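Local atomic coordinates of aminodeoxyfutalosine deaminase (PDB entry 2IMR), a protein that deaminates aminodeoxyfutalosine to futalosine in menaquinone biosynthesis, using one bound zinc ion per subunit, and, to a lesser extent, adenosine and several of its derivatives. Residues Y107-P119 with G256-P268. Numbering follows the deposited sequence.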
loop_
_atom_site.group_PDB
_atom_site.type_symbol
_atom_site.label_atom_id
_atom_site.label_comp_id
_atom_site.label_asym_id
_atom_site.label_seq_id
_atom_site.Cartn_x
_atom_site.Cartn_y
_atom_site.Cartn_z
ATOM N N TYR A 107 15.690 -12.877 4.604
ATOM C CA TYR A 107 14.816 -13.620 5.502
ATOM C C TYR A 107 13.353 -13.601 5.065
ATOM O O TYR A 107 12.694 -14.638 5.060
ATOM C CB TYR A 107 14.921 -13.074 6.931
ATOM C CG TYR A 107 16.296 -13.211 7.559
ATOM C CD1 TYR A 107 16.926 -14.456 7.650
ATOM C CD2 TYR A 107 16.966 -12.097 8.064
ATOM C CE1 TYR A 107 18.194 -14.584 8.228
ATOM C CE2 TYR A 107 18.234 -12.214 8.642
ATOM C CZ TYR A 107 18.841 -13.458 8.720
ATOM O OH TYR A 107 20.097 -13.570 9.284
ATOM N N GLU A 108 12.831 -12.436 4.689
ATOM C CA GLU A 108 11.434 -12.401 4.288
ATOM C C GLU A 108 11.201 -13.063 2.929
ATOM O O GLU A 108 10.087 -13.486 2.633
ATOM C CB GLU A 108 10.878 -10.963 4.345
ATOM C CG GLU A 108 11.538 -9.937 3.460
ATOM C CD GLU A 108 11.165 -8.512 3.860
ATOM O OE1 GLU A 108 9.954 -8.208 3.996
ATOM O OE2 GLU A 108 12.086 -7.691 4.037
ATOM N N PHE A 109 12.250 -13.166 2.112
ATOM C CA PHE A 109 12.147 -13.833 0.815
ATOM C C PHE A 109 12.139 -15.341 1.070
ATOM O O PHE A 109 11.341 -16.080 0.496
ATOM C CB PHE A 109 13.345 -13.490 -0.077
ATOM C CG PHE A 109 13.175 -12.224 -0.865
ATOM C CD1 PHE A 109 12.542 -12.240 -2.106
ATOM C CD2 PHE A 109 13.633 -11.011 -0.363
ATOM C CE1 PHE A 109 12.365 -11.062 -2.836
ATOM C CE2 PHE A 109 13.462 -9.829 -1.082
ATOM C CZ PHE A 109 12.825 -9.857 -2.322
ATOM N N GLN A 110 13.037 -15.784 1.946
ATOM C CA GLN A 110 13.152 -17.196 2.284
ATOM C C GLN A 110 11.890 -17.734 2.951
ATOM O O GLN A 110 11.533 -18.895 2.768
ATOM C CB GLN A 110 14.356 -17.424 3.207
ATOM C CG GLN A 110 15.707 -17.222 2.525
ATOM C CD GLN A 110 16.879 -17.590 3.420
ATOM O OE1 GLN A 110 17.172 -16.900 4.403
ATOM N NE2 GLN A 110 17.555 -18.687 3.087
ATOM N N ALA A 111 11.216 -16.884 3.717
ATOM C CA ALA A 111 10.002 -17.288 4.420
ATOM C C ALA A 111 8.800 -17.502 3.503
ATOM O O ALA A 111 7.868 -18.219 3.858
ATOM C CB ALA A 111 9.659 -16.251 5.476
ATOM N N LEU A 112 8.820 -16.882 2.327
ATOM C CA LEU A 112 7.705 -16.990 1.388
ATOM C C LEU A 112 8.048 -17.789 0.124
ATOM O O LEU A 112 8.644 -17.266 -0.819
ATOM C CB LEU A 112 7.225 -15.583 1.016
ATOM C CG LEU A 112 6.925 -14.673 2.216
ATOM C CD1 LEU A 112 6.349 -13.343 1.736
ATOM C CD2 LEU A 112 5.940 -15.364 3.152
ATOM N N PRO A 113 7.653 -19.070 0.089
ATOM C CA PRO A 113 7.899 -19.981 -1.032
ATOM C C PRO A 113 7.559 -19.456 -2.424
ATOM O O PRO A 113 8.351 -19.618 -3.355
ATOM C CB PRO A 113 7.069 -21.207 -0.661
ATOM C CG PRO A 113 7.178 -21.226 0.826
ATOM C CD PRO A 113 6.945 -19.773 1.175
ATOM N N TYR A 114 6.396 -18.825 -2.571
ATOM C CA TYR A 114 5.989 -18.328 -3.879
ATOM C C TYR A 114 6.871 -17.224 -4.450
ATOM O O TYR A 114 6.830 -16.958 -5.652
ATOM C CB TYR A 114 4.514 -17.902 -3.863
ATOM C CG TYR A 114 4.141 -16.897 -2.806
ATOM C CD1 TYR A 114 4.164 -15.530 -3.081
ATOM C CD2 TYR A 114 3.742 -17.312 -1.532
ATOM C CE1 TYR A 114 3.795 -14.602 -2.124
ATOM C CE2 TYR A 114 3.372 -16.387 -0.561
ATOM C CZ TYR A 114 3.400 -15.031 -0.867
ATOM O OH TYR A 114 3.032 -14.104 0.080
ATOM N N PHE A 115 7.671 -16.579 -3.605
ATOM C CA PHE A 115 8.579 -15.556 -4.104
ATOM C C PHE A 115 9.698 -16.288 -4.840
ATOM O O PHE A 115 10.202 -15.822 -5.860
ATOM C CB PHE A 115 9.185 -14.735 -2.961
ATOM C CG PHE A 115 8.455 -13.452 -2.680
ATOM C CD1 PHE A 115 7.148 -13.467 -2.205
ATOM C CD2 PHE A 115 9.080 -12.228 -2.882
ATOM C CE1 PHE A 115 6.474 -12.281 -1.933
ATOM C CE2 PHE A 115 8.413 -11.032 -2.615
ATOM C CZ PHE A 115 7.106 -11.061 -2.137
ATOM N N GLN A 116 10.074 -17.445 -4.306
ATOM C CA GLN A 116 11.132 -18.263 -4.884
ATOM C C GLN A 116 10.718 -18.855 -6.228
ATOM O O GLN A 116 11.556 -19.071 -7.107
ATOM C CB GLN A 116 11.494 -19.398 -3.921
ATOM C CG GLN A 116 11.914 -18.936 -2.532
ATOM C CD GLN A 116 13.111 -18.008 -2.569
ATOM O OE1 GLN A 116 14.133 -18.320 -3.184
ATOM N NE2 GLN A 116 12.994 -16.859 -1.906
ATOM N N TRP A 117 9.426 -19.118 -6.390
ATOM C CA TRP A 117 8.931 -19.699 -7.630
ATOM C C TRP A 117 9.077 -18.753 -8.817
ATOM O O TRP A 117 8.969 -19.175 -9.968
ATOM C CB TRP A 117 7.469 -20.133 -7.470
ATOM C CG TRP A 117 7.264 -21.107 -6.340
ATOM C CD1 TRP A 117 8.206 -21.932 -5.791
ATOM C CD2 TRP A 117 6.047 -21.356 -5.621
ATOM N NE1 TRP A 117 7.654 -22.671 -4.774
ATOM C CE2 TRP A 117 6.331 -22.340 -4.648
ATOM C CE3 TRP A 117 4.746 -20.841 -5.702
ATOM C CZ2 TRP A 117 5.360 -22.820 -3.759
ATOM C CZ3 TRP A 117 3.778 -21.319 -4.815
ATOM C CH2 TRP A 117 4.094 -22.298 -3.858
ATOM N N ILE A 118 9.321 -17.476 -8.538
ATOM C CA ILE A 118 9.508 -16.485 -9.596
ATOM C C ILE A 118 10.929 -15.940 -9.441
ATOM O O ILE A 118 11.153 -14.912 -8.794
ATOM C CB ILE A 118 8.493 -15.328 -9.479
ATOM C CG1 ILE A 118 7.073 -15.889 -9.334
ATOM C CG2 ILE A 118 8.575 -14.437 -10.717
ATOM C CD1 ILE A 118 6.560 -16.651 -10.551
ATOM N N PRO A 119 11.910 -16.629 -10.044
ATOM C CA PRO A 119 13.334 -16.278 -10.007
ATOM C C PRO A 119 13.664 -14.804 -10.185
ATOM O O PRO A 119 14.438 -14.244 -9.407
ATOM C CB PRO A 119 13.927 -17.138 -11.122
ATOM C CG PRO A 119 13.065 -18.359 -11.082
ATOM C CD PRO A 119 11.682 -17.760 -10.963
ATOM N N GLY A 256 -0.560 -27.826 1.477
ATOM C CA GLY A 256 -0.540 -27.172 0.182
ATOM C C GLY A 256 0.854 -26.709 -0.198
ATOM O O GLY A 256 1.762 -26.715 0.640
ATOM N N PRO A 257 1.049 -26.268 -1.454
ATOM C CA PRO A 257 2.318 -25.791 -2.012
ATOM C C PRO A 257 3.126 -24.772 -1.210
ATOM O O PRO A 257 4.347 -24.745 -1.318
ATOM C CB PRO A 257 1.912 -25.244 -3.379
ATOM C CG PRO A 257 0.744 -26.104 -3.744
ATOM C CD PRO A 257 -0.028 -26.146 -2.454
ATOM N N LEU A 258 2.462 -23.926 -0.427
ATOM C CA LEU A 258 3.192 -22.937 0.361
ATOM C C LEU A 258 3.792 -23.627 1.580
ATOM O O LEU A 258 5.008 -23.772 1.692
ATOM C CB LEU A 258 2.265 -21.799 0.818
ATOM C CG LEU A 258 2.926 -20.521 1.368
ATOM C CD1 LEU A 258 1.858 -19.459 1.593
ATOM C CD2 LEU A 258 3.663 -20.802 2.670
ATOM N N TRP A 259 2.927 -24.064 2.485
ATOM C CA TRP A 259 3.376 -24.724 3.698
ATOM C C TRP A 259 4.255 -25.944 3.440
ATOM O O TRP A 259 5.328 -26.082 4.035
ATOM C CB TRP A 259 2.174 -25.142 4.553
ATOM C CG TRP A 259 2.587 -25.709 5.876
ATOM C CD1 TRP A 259 2.582 -27.026 6.252
ATOM C CD2 TRP A 259 3.118 -24.975 6.983
ATOM N NE1 TRP A 259 3.081 -27.153 7.531
ATOM C CE2 TRP A 259 3.417 -25.909 8.000
ATOM C CE3 TRP A 259 3.372 -23.615 7.214
ATOM C CZ2 TRP A 259 3.958 -25.527 9.229
ATOM C CZ3 TRP A 259 3.908 -23.235 8.435
ATOM C CH2 TRP A 259 4.197 -24.190 9.428
ATOM N N ASP A 260 3.816 -26.827 2.549
ATOM C CA ASP A 260 4.580 -28.041 2.279
ATOM C C ASP A 260 5.927 -27.825 1.596
ATOM O O ASP A 260 6.697 -28.771 1.432
ATOM C CB ASP A 260 3.736 -29.027 1.461
ATOM C CG ASP A 260 2.440 -29.406 2.160
ATOM O OD1 ASP A 260 2.293 -29.094 3.362
ATOM O OD2 ASP A 260 1.571 -30.020 1.507
ATOM N N ASN A 261 6.219 -26.587 1.211
ATOM C CA ASN A 261 7.484 -26.279 0.539
ATOM C C ASN A 261 8.295 -25.198 1.256
ATOM O O ASN A 261 9.216 -24.615 0.688
ATOM C CB ASN A 261 7.204 -25.852 -0.905
ATOM C CG ASN A 261 6.601 -26.973 -1.733
ATOM O OD1 ASN A 261 5.664 -26.759 -2.508
ATOM N ND2 ASN A 261 7.141 -28.178 -1.578
ATOM N N ARG A 262 7.948 -24.942 2.513
ATOM C CA ARG A 262 8.635 -23.941 3.326
ATOM C C ARG A 262 9.980 -24.491 3.782
ATOM O O ARG A 262 10.258 -25.683 3.629
ATOM C CB ARG A 262 7.809 -23.641 4.578
ATOM C CG ARG A 262 7.803 -24.819 5.565
ATOM C CD ARG A 262 6.920 -24.577 6.776
ATOM N NE ARG A 262 6.996 -25.678 7.742
ATOM C CZ ARG A 262 6.540 -26.911 7.529
ATOM N NH1 ARG A 262 5.964 -27.232 6.376
ATOM N NH2 ARG A 262 6.659 -27.832 8.480
ATOM N N MET A 263 10.813 -23.618 4.337
ATOM C CA MET A 263 12.096 -24.040 4.885
ATOM C C MET A 263 11.714 -24.369 6.323
ATOM O O MET A 263 11.381 -23.478 7.098
ATOM C CB MET A 263 13.110 -22.897 4.834
ATOM C CG MET A 263 13.526 -22.533 3.418
ATOM S SD MET A 263 14.838 -21.303 3.370
ATOM C CE MET A 263 16.287 -22.353 3.573
ATOM N N PRO A 264 11.742 -25.663 6.689
ATOM C CA PRO A 264 11.393 -26.179 8.018
ATOM C C PRO A 264 11.938 -25.480 9.262
ATOM O O PRO A 264 11.210 -25.302 10.242
ATOM C CB PRO A 264 11.814 -27.652 7.939
ATOM C CG PRO A 264 12.904 -27.645 6.917
ATOM C CD PRO A 264 12.351 -26.727 5.870
ATOM N N ALA A 265 13.203 -25.076 9.229
ATOM C CA ALA A 265 13.806 -24.425 10.385
ATOM C C ALA A 265 13.233 -23.041 10.694
ATOM O O ALA A 265 13.385 -22.542 11.805
ATOM C CB ALA A 265 15.321 -24.331 10.192
ATOM N N LEU A 266 12.561 -22.428 9.725
ATOM C CA LEU A 266 12.004 -21.089 9.919
ATOM C C LEU A 266 10.621 -21.040 10.565
ATOM O O LEU A 266 10.132 -19.957 10.893
ATOM C CB LEU A 266 11.931 -20.353 8.579
ATOM C CG LEU A 266 13.190 -20.244 7.716
ATOM C CD1 LEU A 266 12.903 -19.322 6.535
ATOM C CD2 LEU A 266 14.345 -19.701 8.535
ATOM N N TYR A 267 9.996 -22.199 10.755
ATOM C CA TYR A 267 8.649 -22.248 11.325
ATOM C C TYR A 267 8.419 -23.402 12.294
ATOM O O TYR A 267 9.174 -24.370 12.316
ATOM C CB TYR A 267 7.600 -22.469 10.225
ATOM C CG TYR A 267 7.439 -21.412 9.162
ATOM C CD1 TYR A 267 8.263 -21.384 8.034
ATOM C CD2 TYR A 267 6.401 -20.489 9.244
ATOM C CE1 TYR A 267 8.042 -20.456 7.006
ATOM C CE2 TYR A 267 6.172 -19.565 8.233
ATOM C CZ TYR A 267 6.991 -19.551 7.119
ATOM O OH TYR A 267 6.747 -18.627 6.133
ATOM N N PRO A 268 7.355 -23.303 13.110
ATOM C CA PRO A 268 7.021 -24.374 14.051
ATOM C C PRO A 268 6.659 -25.540 13.121
ATOM O O PRO A 268 6.506 -25.342 11.915
ATOM C CB PRO A 268 5.797 -23.824 14.774
ATOM C CG PRO A 268 6.096 -22.362 14.841
ATOM C CD PRO A 268 6.615 -22.070 13.441
#
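Y267 and A111 make the one hydrogen bond between 107-119 and 256-268: the phenol OH of Y267 gives its proton to A111 O at 2.6 Å. The carbonyl oxygen lies in the plane of the phenol ring, at its edge, while the hydroxyl sits 26° off the carbonyl plane. With CG of Y267 beside its backbone N (chi1 -63°), the ring reaches across to A111. A phenylalanine here would probably leave A111 O without this donor and the two segments held by van der Waals contacts, with no hydrogen bond between them.

The packing centres on P113, whose ring meets L258 at about a right angle, P113 CD lying 3.8 Å from L258 CD2. P113 CG is 3.5 Å from L258 O. The other methyl of L258, CD1, touches the edge of the Y114 ring at CE2. W117 also comes in edge-on, its CZ2 3.3 Å from P257 O and its CH2 against P257 CB. Farther along, the thioether of M263 crosses the Q110 side chain obliquely, M263 SD 3.8 Å from Q110 NE2, and L266 CD1 lies against the Q110 backbone.

Y114 OH hydrogen-bonds E243, by similarity the proton donor, and the L112 side chain lies about 8 Å from the zinc ion. The contact thus joins the loop between helices 245-253 and 271-275 to short helices following strand 100-101, beside the active site of the amidohydrolase barrel.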